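Local coordinates for PspGI restriction endonuclease (Pyrococcus sp. GI-H, PDB 3BM3), which probably cleaves DNA at a specific sequence as a type II restriction endonuclease, here in complex with substrate DNA in which base flipping occurs, at residues I17-I23 with R99-A103; W167-V171 with Y199-M204. The protein carries 2 engineered substitutions. All blocks are in the same frame, centred on the assembly; numbering follows the deposited sequence.

Contact 1 joins the start of helix 20-31, with the residues leading into it, to helix 85-115; contact 2 joins two helices flanking the mixed sheet. Their centres lie 27 Å apart on opposite sides of the centre of the chain, and their nearest atoms are about 11 Å apart, so they do not touch. What they share is the DNA: each sends one arginine, Arg99 or Arg168, to a phosphate of chain B, at DT11 and DA4 respectively. Contact 1 also lies beside the adenine of DA6 of chain A, whereas contact 2 meets the second subunit. Two separate parts of the protein thus reach the backbone of the same strand.

Contact 1: residues I17-I23 with R99-A103; sequences IPPTNEI and RGGKA. With nucleotides of chain A; nucleotides of chain B.
Arg99 reaches from helix 85-115 to the backbone of Ile17 and Pro18, just ahead of helix 20-31. Its NH1 donates to Pro18 O over 2.8 Å in a nearly straight bond (172°), the oxygen lying in the guanidinium plane. NH2 approaches Ile17 O from above the carbonyl plane, at 3.0 Å. Its other edge faces the DNA: NE (2.6 Å) and NH2 both donate to OP1 of DT11 of chain B. With the second N-H of NH1 given to water 1, all five guanidinium N-H groups are engaged, which holds the group against rotation. An extended chain (chi2 and chi3 171°) carries it that far. With a leucine here, the phosphate and both carbonyls would probably be left without the donor they share.

These bonds fasten the entrance of helix 20-31, with Pro19 at its N-cap, to a long DNA-contacting helix. Beside them, Arg99 CB lies 3.3 Å from C2 of the adenine of DA6 of chain A, and Gly100 CA also meets this base, 3.5 Å from C4, consistent with a site for a flipped-out adenine.

Van der Waals packing completes the join. Ile17 CG2 covers one guanidinium face. Thr20 CG2, anti to the backbone N, meets Ala103 CB at 3.7 Å, while OG1 lies against Arg99 CG.

Two waters bridge further: water 1 bonds Thr20 OG1 (2.8 Å) and, weakly, N6 of DA6, and water 2 accepts from Asn21 N and Lys102 NZ.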
ATOM      1  N   ILE C  17     -14.038   4.108  21.292  1.00 13.94           N
ATOM      2  CA  ILE C  17     -12.776   3.546  21.716  1.00 14.47           C
ATOM      3  C   ILE C  17     -11.782   4.679  21.918  1.00 14.37           C
ATOM      4  O   ILE C  17     -11.538   5.463  21.003  1.00 13.90           O
ATOM      5  CB  ILE C  17     -12.177   2.531  20.705  1.00 14.74           C
ATOM      6  CG1 ILE C  17     -13.162   1.380  20.431  1.00 14.06           C
ATOM      7  CG2 ILE C  17     -10.851   2.043  21.253  1.00 14.07           C
ATOM      8  CD1 ILE C  17     -12.727   0.430  19.402  1.00 15.62           C
ATOM      9  N   PRO C  18     -11.196   4.771  23.113  1.00 14.50           N
ATOM     10  CA  PRO C  18     -10.243   5.827  23.376  1.00 14.78           C
ATOM     11  C   PRO C  18      -9.151   5.917  22.313  1.00 14.68           C
ATOM     12  O   PRO C  18      -8.784   4.897  21.723  1.00 13.86           O
ATOM     13  CB  PRO C  18      -9.654   5.409  24.716  1.00 14.99           C
ATOM     14  CG  PRO C  18     -10.798   4.752  25.402  1.00 15.31           C
ATOM     15  CD  PRO C  18     -11.458   3.967  24.319  1.00 15.08           C
ATOM     16  N   PRO C  19      -8.688   7.132  22.024  1.00 14.89           N
ATOM     17  CA  PRO C  19      -7.699   7.244  20.944  1.00 15.14           C
ATOM     18  C   PRO C  19      -6.379   6.565  21.268  1.00 14.92           C
ATOM     19  O   PRO C  19      -6.046   6.333  22.425  1.00 15.14           O
ATOM     20  CB  PRO C  19      -7.499   8.737  20.789  1.00 15.55           C
ATOM     21  CG  PRO C  19      -8.033   9.344  22.020  1.00 17.28           C
ATOM     22  CD  PRO C  19      -9.050   8.439  22.583  1.00 16.02           C
ATOM     23  N   THR C  20      -5.648   6.235  20.222  1.00 14.64           N
ATOM     24  CA  THR C  20      -4.416   5.486  20.362  1.00 14.12           C
ATOM     25  C   THR C  20      -3.446   6.165  21.331  1.00 14.02           C
ATOM     26  O   THR C  20      -2.823   5.489  22.131  1.00 14.44           O
ATOM     27  CB  THR C  20      -3.737   5.283  18.995  1.00 15.22           C
ATOM     28  OG1 THR C  20      -4.635   4.596  18.148  1.00 14.97           O
ATOM     29  CG2 THR C  20      -2.468   4.464  19.113  1.00 14.44           C
ATOM     30  N   ASN C  21      -3.329   7.479  21.259  1.00 15.65           N
ATOM     31  CA  ASN C  21      -2.412   8.191  22.159  1.00 17.07           C
ATOM     32  C   ASN C  21      -2.746   7.881  23.615  1.00 16.22           C
ATOM     33  O   ASN C  21      -1.855   7.599  24.429  1.00 17.72           O
ATOM     34  CB  ASN C  21      -2.393   9.699  21.857  1.00 17.90           C
ATOM     35  CG  ASN C  21      -3.711  10.410  22.170  1.00 21.62           C
ATOM     36  OD1 ASN C  21      -4.806   9.896  21.955  1.00 26.88           O
ATOM     37  ND2 ASN C  21      -3.595  11.622  22.674  1.00 30.25           N
ATOM     38  N   GLU C  22      -4.038   7.886  23.946  1.00 15.99           N
ATOM     39  CA  GLU C  22      -4.467   7.589  25.308  1.00 16.38           C
ATOM     40  C   GLU C  22      -4.168   6.155  25.701  1.00 15.05           C
ATOM     41  O   GLU C  22      -3.720   5.888  26.823  1.00 14.69           O
ATOM     42  CB  GLU C  22      -5.956   7.918  25.486  1.00 17.02           C
ATOM     43  CG  GLU C  22      -6.214   9.406  25.310  1.00 20.72           C
ATOM     44  CD  GLU C  22      -7.651   9.836  25.480  1.00 24.98           C
ATOM     45  OE1 GLU C  22      -8.489   9.033  25.969  1.00 26.82           O
ATOM     46  OE2 GLU C  22      -7.930  11.014  25.123  1.00 30.55           O
ATOM     47  N   ILE C  23      -4.387   5.237  24.767  1.00 14.13           N
ATOM     48  CA  ILE C  23      -4.134   3.842  25.011  1.00 14.52           C
ATOM     49  C   ILE C  23      -2.648   3.604  25.195  1.00 14.37           C
ATOM     50  O   ILE C  23      -2.254   2.847  26.066  1.00 15.11           O
ATOM     51  CB  ILE C  23      -4.699   2.971  23.882  1.00 15.00           C
ATOM     52  CG1 ILE C  23      -6.243   3.097  23.864  1.00 13.80           C
ATOM     53  CG2 ILE C  23      -4.270   1.542  24.056  1.00 15.72           C
ATOM     54  CD1 ILE C  23      -6.925   2.282  22.772  1.00 16.21           C
ATOM     55  N   ARG C  99      -5.052   2.359  13.600  1.00 10.66           N
ATOM     56  CA  ARG C  99      -4.479   2.434  14.953  1.00 10.37           C
ATOM     57  C   ARG C  99      -3.180   1.694  15.146  1.00 10.60           C
ATOM     58  O   ARG C  99      -2.304   2.158  15.852  1.00 11.13           O
ATOM     59  CB  ARG C  99      -5.482   1.935  15.983  1.00 10.32           C
ATOM     60  CG  ARG C  99      -6.702   2.821  16.093  1.00 10.45           C
ATOM     61  CD  ARG C  99      -7.740   2.131  16.965  1.00 11.56           C
ATOM     62  NE  ARG C  99      -8.849   3.012  17.284  1.00 11.91           N
ATOM     63  CZ  ARG C  99      -9.030   3.641  18.444  1.00 12.31           C
ATOM     64  NH1 ARG C  99      -8.171   3.501  19.434  1.00 13.22           N
ATOM     65  NH2 ARG C  99     -10.082   4.431  18.618  1.00 11.67           N
ATOM     66  N   GLY C 100      -3.026   0.555  14.488  1.00 10.85           N
ATOM     67  CA  GLY C 100      -1.820  -0.199  14.623  1.00 11.96           C
ATOM     68  C   GLY C 100      -0.696   0.638  14.019  1.00 11.47           C
ATOM     69  O   GLY C 100       0.403   0.676  14.574  1.00 12.34           O
ATOM     70  N   GLY C 101      -0.955   1.300  12.897  1.00 10.68           N
ATOM     71  CA  GLY C 101       0.079   2.180  12.320  1.00 11.20           C
ATOM     72  C   GLY C 101       0.360   3.345  13.228  1.00 11.80           C
ATOM     73  O   GLY C 101       1.523   3.683  13.534  1.00 11.74           O
ATOM     74  N   LYS C 102      -0.693   3.975  13.700  1.00 11.89           N
ATOM     75  CA  LYS C 102      -0.511   5.145  14.554  1.00 13.06           C
ATOM     76  C   LYS C 102       0.233   4.755  15.824  1.00 13.89           C
ATOM     77  O   LYS C 102       1.096   5.496  16.305  1.00 12.52           O
ATOM     78  CB  LYS C 102      -1.853   5.800  14.861  1.00 14.07           C
ATOM     79  CG  LYS C 102      -1.749   7.025  15.783  1.00 16.00           C
ATOM     80  CD  LYS C 102      -1.099   8.217  15.117  1.00 23.32           C
ATOM     81  CE  LYS C 102      -1.518   9.553  15.768  1.00 25.25           C
ATOM     82  NZ  LYS C 102      -2.960   9.640  16.088  1.00 29.71           N
ATOM     83  N   ALA C 103      -0.114   3.615  16.400  1.00 13.60           N
ATOM     84  CA  ALA C 103       0.512   3.175  17.646  1.00 14.06           C
ATOM     85  C   ALA C 103       2.027   3.074  17.475  1.00 12.97           C
ATOM     86  O   ALA C 103       2.805   3.567  18.317  1.00 11.83           O
ATOM     87  CB  ALA C 103      -0.075   1.843  18.100  1.00 13.71           C
TER
ATOM     88  P    DA A   6      -0.613  -4.209  10.350  1.00  9.97           P
ATOM     89  OP1  DA A   6       0.851  -3.936  10.311  1.00 11.65           O
ATOM     90  OP2  DA A   6      -1.088  -5.604  10.560  1.00 10.94           O
ATOM     91  O5'  DA A   6      -1.213  -3.254  11.471  1.00  9.88           O
ATOM     92  C5'  DA A   6      -2.540  -3.441  11.937  1.00 10.56           C
ATOM     93  C4'  DA A   6      -2.521  -4.381  13.113  1.00 12.85           C
ATOM     94  O4'  DA A   6      -1.973  -3.732  14.286  1.00 11.58           O
ATOM     95  C3'  DA A   6      -3.898  -4.903  13.521  1.00 14.21           C
ATOM     96  O3'  DA A   6      -3.816  -6.319  13.620  1.00 15.22           O
ATOM     97  C2'  DA A   6      -4.137  -4.274  14.882  1.00 17.75           C
ATOM     98  C1'  DA A   6      -2.725  -4.158  15.405  1.00 18.15           C
ATOM     99  N9   DA A   6      -2.523  -3.194  16.487  1.00 14.29           N
ATOM    100  C8   DA A   6      -1.372  -3.036  17.214  1.00 16.26           C
ATOM    101  N7   DA A   6      -1.453  -2.116  18.141  1.00 16.01           N
ATOM    102  C5   DA A   6      -2.745  -1.630  18.016  1.00 13.82           C
ATOM    103  C6   DA A   6      -3.448  -0.640  18.721  1.00 18.67           C
ATOM    104  N6   DA A   6      -2.921   0.064  19.726  1.00 17.21           N
ATOM    105  N1   DA A   6      -4.725  -0.398  18.357  1.00 17.90           N
ATOM    106  C2   DA A   6      -5.249  -1.111  17.349  1.00 17.28           C
ATOM    107  N3   DA A   6      -4.688  -2.066  16.611  1.00 16.96           N
ATOM    108  C4   DA A   6      -3.418  -2.283  17.000  1.00 14.49           C
TER
ATOM    109  P    DT B  11     -11.172   4.945  14.734  1.00 11.17           P
ATOM    110  OP1  DT B  11     -10.781   4.121  15.889  1.00 10.78           O
ATOM    111  OP2  DT B  11     -12.411   5.758  14.787  1.00 10.71           O
ATOM    112  O5'  DT B  11      -9.959   5.908  14.370  1.00 12.66           O
ATOM    113  C5'  DT B  11      -8.636   5.393  14.277  1.00 14.20           C
ATOM    114  C4'  DT B  11      -7.755   6.379  13.548  1.00 17.40           C
ATOM    115  O4'  DT B  11      -8.204   6.530  12.192  1.00 17.35           O
ATOM    116  C3'  DT B  11      -7.805   7.793  14.110  1.00 22.02           C
ATOM    117  O3'  DT B  11      -6.893   7.892  15.209  1.00 28.68           O
ATOM    118  C2'  DT B  11      -7.434   8.655  12.911  1.00 23.15           C
ATOM    119  C1'  DT B  11      -7.639   7.734  11.704  1.00 20.11           C
ATOM    120  N1   DT B  11      -8.514   8.248  10.639  1.00 19.80           N
ATOM    121  C2   DT B  11      -7.931   8.494   9.421  1.00 18.49           C
ATOM    122  O2   DT B  11      -6.737   8.341   9.216  1.00 20.16           O
ATOM    123  N3   DT B  11      -8.794   8.926   8.449  1.00 20.12           N
ATOM    124  C4   DT B  11     -10.149   9.146   8.574  1.00 20.28           C
ATOM    125  O4   DT B  11     -10.799   9.524   7.602  1.00 21.26           O
ATOM    126  C5   DT B  11     -10.693   8.894   9.893  1.00 18.35           C
ATOM    127  C7   DT B  11     -12.151   9.128  10.130  1.00 21.48           C
ATOM    128  C6   DT B  11      -9.859   8.462  10.847  1.00 17.99           C
TER
ATOM    129  P    DC A   5       1.378   1.322   8.647  1.00  9.89           P
ATOM    130  OP1  DC A   5       2.253   0.948   9.770  1.00  9.02           O
ATOM    131  OP2  DC A   5       1.960   1.630   7.313  1.00  9.47           O
ATOM    132  O5'  DC A   5       0.312   0.156   8.460  1.00  7.21           O
ATOM    133  C5'  DC A   5      -0.471  -0.263   9.565  1.00  9.12           C
ATOM    134  C4'  DC A   5      -1.478  -1.290   9.107  1.00  7.30           C
ATOM    135  O4'  DC A   5      -2.331  -0.652   8.140  1.00  9.41           O
ATOM    136  C3'  DC A   5      -0.842  -2.491   8.407  1.00  8.34           C
ATOM    137  O3'  DC A   5      -1.302  -3.693   9.007  1.00  9.69           O
ATOM    138  C2'  DC A   5      -1.311  -2.399   6.967  1.00  9.96           C
ATOM    139  C1'  DC A   5      -2.540  -1.516   7.041  1.00  9.14           C
ATOM    140  N1   DC A   5      -2.708  -0.689   5.845  1.00  9.24           N
ATOM    141  C2   DC A   5      -3.950  -0.653   5.219  1.00 12.10           C
ATOM    142  O2   DC A   5      -4.900  -1.251   5.747  1.00 11.76           O
ATOM    143  N3   DC A   5      -4.091   0.039   4.065  1.00  9.44           N
ATOM    144  C4   DC A   5      -3.044   0.699   3.552  1.00  9.32           C
ATOM    145  N4   DC A   5      -3.212   1.342   2.395  1.00  9.54           N
ATOM    146  C5   DC A   5      -1.779   0.721   4.203  1.00  9.01           C
ATOM    147  C6   DC A   5      -1.655   0.021   5.333  1.00  9.54           C
TER
HETATM  148  O   HOH W   1      -5.457   2.296  19.438  1.00 12.74           O
HETATM  149  O   HOH W   2      -4.176   8.924  18.998  1.00 21.54           O

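Contact 2: residues W167-V171 with Y199-M204. With nucleotides of chain B.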
ATOM      1  N   TRP C 167       6.284  -1.185   0.887  1.00  9.07           N
ATOM      2  CA  TRP C 167       7.617  -0.611   0.803  1.00  9.45           C
ATOM      3  C   TRP C 167       7.832   0.150  -0.487  1.00  8.75           C
ATOM      4  O   TRP C 167       8.595   1.088  -0.504  1.00  9.98           O
ATOM      5  CB  TRP C 167       8.688  -1.676   0.940  1.00 10.41           C
ATOM      6  CG  TRP C 167       8.707  -2.699  -0.057  1.00  9.71           C
ATOM      7  CD1 TRP C 167       8.051  -3.906  -0.006  1.00 11.45           C
ATOM      8  CD2 TRP C 167       9.443  -2.695  -1.256  1.00  8.52           C
ATOM      9  NE1 TRP C 167       8.341  -4.642  -1.115  1.00 10.67           N
ATOM     10  CE2 TRP C 167       9.198  -3.919  -1.904  1.00  8.77           C
ATOM     11  CE3 TRP C 167      10.298  -1.765  -1.863  1.00 11.37           C
ATOM     12  CZ2 TRP C 167       9.778  -4.233  -3.130  1.00 11.56           C
ATOM     13  CZ3 TRP C 167      10.891  -2.097  -3.046  1.00 10.03           C
ATOM     14  CH2 TRP C 167      10.606  -3.298  -3.693  1.00  9.74           C
ATOM     15  N   ARG C 168       7.173  -0.253  -1.575  1.00  9.23           N
ATOM     16  CA  ARG C 168       7.340   0.502  -2.817  1.00  9.69           C
ATOM     17  C   ARG C 168       6.822   1.940  -2.685  1.00  9.90           C
ATOM     18  O   ARG C 168       7.237   2.795  -3.435  1.00 10.66           O
ATOM     19  CB  ARG C 168       6.710  -0.199  -4.004  1.00  9.35           C
ATOM     20  CG  ARG C 168       7.444  -1.470  -4.376  1.00 10.76           C
ATOM     21  CD  ARG C 168       7.007  -1.967  -5.730  1.00 12.14           C
ATOM     22  NE  ARG C 168       7.691  -3.205  -6.089  1.00 13.32           N
ATOM     23  CZ  ARG C 168       7.393  -4.393  -5.594  1.00 13.85           C
ATOM     24  NH1 ARG C 168       6.349  -4.544  -4.770  1.00 12.03           N
ATOM     25  NH2 ARG C 168       8.084  -5.463  -5.965  1.00 13.35           N
ATOM     26  N   GLU C 169       5.903   2.193  -1.738  1.00  9.23           N
ATOM     27  CA  GLU C 169       5.449   3.532  -1.444  1.00  9.48           C
ATOM     28  C   GLU C 169       6.619   4.396  -1.029  1.00  9.84           C
ATOM     29  O   GLU C 169       6.692   5.548  -1.388  1.00  9.60           O
ATOM     30  CB  GLU C 169       4.420   3.566  -0.353  1.00 10.05           C
ATOM     31  CG  GLU C 169       3.117   2.897  -0.759  1.00 10.95           C
ATOM     32  CD  GLU C 169       2.086   2.871   0.334  1.00  9.57           C
ATOM     33  OE1 GLU C 169       2.419   3.212   1.488  1.00 11.67           O
ATOM     34  OE2 GLU C 169       0.947   2.517  -0.018  1.00 11.59           O
ATOM     35  N   ALA C 170       7.530   3.800  -0.260  1.00  9.49           N
ATOM     36  CA  ALA C 170       8.692   4.540   0.234  1.00 10.31           C
ATOM     37  C   ALA C 170       9.629   4.858  -0.917  1.00 10.37           C
ATOM     38  O   ALA C 170      10.172   5.970  -0.978  1.00 10.76           O
ATOM     39  CB  ALA C 170       9.395   3.741   1.292  1.00 11.07           C
ATOM     40  N   VAL C 171       9.793   3.914  -1.844  1.00  9.80           N
ATOM     41  CA  VAL C 171      10.621   4.105  -3.030  1.00 10.27           C
ATOM     42  C   VAL C 171       9.986   5.233  -3.838  1.00 10.63           C
ATOM     43  O   VAL C 171      10.654   6.134  -4.273  1.00 10.84           O
ATOM     44  CB  VAL C 171      10.756   2.846  -3.869  1.00 10.93           C
ATOM     45  CG1 VAL C 171      11.551   3.117  -5.165  1.00 11.59           C
ATOM     46  CG2 VAL C 171      11.409   1.684  -3.078  1.00 11.08           C
ATOM     47  N   TYR C 199      14.445  -8.887  -0.915  1.00 11.55           N
ATOM     48  CA  TYR C 199      14.279  -8.129  -2.153  1.00 11.85           C
ATOM     49  C   TYR C 199      13.939  -6.693  -1.812  1.00 10.56           C
ATOM     50  O   TYR C 199      14.502  -5.772  -2.394  1.00 10.74           O
ATOM     51  CB  TYR C 199      13.226  -8.711  -3.073  1.00 12.14           C
ATOM     52  CG  TYR C 199      13.015  -7.892  -4.301  1.00 12.10           C
ATOM     53  CD1 TYR C 199      13.951  -7.879  -5.309  1.00 12.26           C
ATOM     54  CD2 TYR C 199      11.848  -7.140  -4.476  1.00 12.12           C
ATOM     55  CE1 TYR C 199      13.766  -7.101  -6.445  1.00 13.04           C
ATOM     56  CE2 TYR C 199      11.644  -6.404  -5.601  1.00 13.70           C
ATOM     57  CZ  TYR C 199      12.607  -6.366  -6.587  1.00 12.15           C
ATOM     58  OH  TYR C 199      12.366  -5.616  -7.710  1.00 12.67           O
ATOM     59  N   SER C 200      13.015  -6.507  -0.862  1.00 10.45           N
ATOM     60  CA  SER C 200      12.568  -5.162  -0.559  1.00 10.96           C
ATOM     61  C   SER C 200      13.747  -4.334  -0.066  1.00 11.53           C
ATOM     62  O   SER C 200      13.897  -3.174  -0.446  1.00 11.53           O
ATOM     63  CB  SER C 200      11.399  -5.184   0.415  1.00 10.83           C
ATOM     64  OG  SER C 200      11.764  -5.561   1.706  1.00 12.37           O
ATOM     65  N   ALA C 201      14.599  -4.950   0.746  1.00 11.34           N
ATOM     66  CA  ALA C 201      15.760  -4.242   1.317  1.00 11.32           C
ATOM     67  C   ALA C 201      16.688  -3.815   0.186  1.00 11.50           C
ATOM     68  O   ALA C 201      17.082  -2.650   0.054  1.00 11.83           O
ATOM     69  CB  ALA C 201      16.479  -5.127   2.327  1.00 11.20           C
ATOM     70  N   ILE C 202      17.047  -4.782  -0.641  0.50 11.25           N
ATOM     71  CA  ILE C 202      17.998  -4.547  -1.728  0.50 11.25           C
ATOM     72  C   ILE C 202      17.456  -3.537  -2.740  0.50 11.12           C
ATOM     73  O   ILE C 202      18.113  -2.572  -3.087  0.50 10.74           O
ATOM     74  CB  ILE C 202      18.370  -5.871  -2.403  0.50 11.59           C
ATOM     75  CG1 ILE C 202      19.100  -6.764  -1.390  0.50 11.59           C
ATOM     76  CG2 ILE C 202      19.231  -5.611  -3.617  0.50 11.80           C
ATOM     77  CD1 ILE C 202      19.376  -8.152  -1.916  0.50 12.16           C
ATOM     78  N   ALA C 203      16.239  -3.769  -3.223  1.00 11.25           N
ATOM     79  CA  ALA C 203      15.610  -2.863  -4.174  1.00 11.77           C
ATOM     80  C   ALA C 203      15.512  -1.437  -3.593  1.00 10.79           C
ATOM     81  O   ALA C 203      15.808  -0.488  -4.253  1.00 11.96           O
ATOM     82  CB  ALA C 203      14.223  -3.394  -4.569  1.00 12.64           C
HETATM   83  N   MSE C 204      15.096  -1.308  -2.340  0.50 11.39           N
HETATM   84  CA  MSE C 204      15.035   0.004  -1.712  0.50 11.92           C
HETATM   85  C   MSE C 204      16.398   0.681  -1.752  0.50 11.15           C
HETATM   86  O   MSE C 204      16.535   1.806  -2.233  0.50 12.34           O
HETATM   87  CB  MSE C 204      14.565  -0.104  -0.271  0.50 12.05           C
HETATM   88  CG  MSE C 204      13.156  -0.569  -0.182  0.50 14.77           C
HETATM   89 SE   MSE C 204      12.423  -0.302   1.590  0.50 20.61          SE
HETATM   90  CE  MSE C 204      11.191   1.120   1.087  0.50 25.14           C
TER
ATOM     91  P    DA B   4       5.233  -7.998  -4.770  1.00 19.85           P
ATOM     92  OP1  DA B   4       6.126  -7.729  -5.925  1.00 22.60           O
ATOM     93  OP2  DA B   4       5.489  -7.336  -3.468  1.00 16.71           O
ATOM     94  O5'  DA B   4       3.762  -7.647  -5.239  1.00 19.33           O
ATOM     95  C5'  DA B   4       3.127  -8.448  -6.223  1.00 18.22           C
ATOM     96  C4'  DA B   4       1.632  -8.344  -6.076  1.00 14.29           C
ATOM     97  O4'  DA B   4       1.181  -9.129  -4.947  1.00 15.73           O
ATOM     98  C3'  DA B   4       1.162  -6.917  -5.816  1.00 13.83           C
ATOM     99  O3'  DA B   4      -0.012  -6.699  -6.573  1.00 13.76           O
ATOM    100  C2'  DA B   4       0.882  -6.899  -4.322  1.00 14.44           C
ATOM    101  C1'  DA B   4       0.406  -8.320  -4.078  1.00 14.00           C
ATOM    102  N9   DA B   4       0.627  -8.804  -2.718  1.00 12.19           N
ATOM    103  C8   DA B   4       1.765  -8.698  -1.956  1.00 11.61           C
ATOM    104  N7   DA B   4       1.667  -9.261  -0.778  1.00 13.97           N
ATOM    105  C5   DA B   4       0.374  -9.769  -0.759  1.00 11.92           C
ATOM    106  C6   DA B   4      -0.341 -10.486   0.207  1.00 16.48           C
ATOM    107  N6   DA B   4       0.168 -10.835   1.389  1.00 17.27           N
ATOM    108  N1   DA B   4      -1.613 -10.841  -0.086  1.00 16.47           N
ATOM    109  C2   DA B   4      -2.116 -10.489  -1.280  1.00 15.21           C
ATOM    110  N3   DA B   4      -1.537  -9.815  -2.275  1.00  9.98           N
ATOM    111  C4   DA B   4      -0.279  -9.485  -1.944  1.00 12.43           C
TER
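Two consecutive beta-alpha-beta crossovers of the parallel strands 155-160, 186-191 and 211-214, part of a fold assigned to the PDDEXK clan, supply these helices, and Trp167 of one is a knob among Tyr199, Ser200, Ala203 and Met204 of the other. The segment axes run nearly parallel, 10.4 Å apart. Ser200 CB sits over the indole in a CH-pi contact, 3.4 Å from the five-membered ring centroid. Trp167 has chi1 62°, which places CG between backbone N and carbonyl carbon and swings the ring across to this helix. The far rim of the indole touches Ala203 CB from CH2 (3.7 Å), and CZ2 meets Tyr199 CE2 at 3.8 Å, the ring planes 77° apart. Met204, a selenomethionine, lays CG beside CE3 and holds SE obliquely to the ring.

On the other indole face lies Arg168 CG, and the guanidinium rests with its centre over Trp167 CZ2. From there NH1 donates almost straight (174°) to OP2 of DA4 of chain B, and NH2 to OP1. Glu135 of the second subunit pairs with Arg168 NE and Tyr199 OH, so the indole platform probably helps orient a cation shared by the phosphate and the dimer partner.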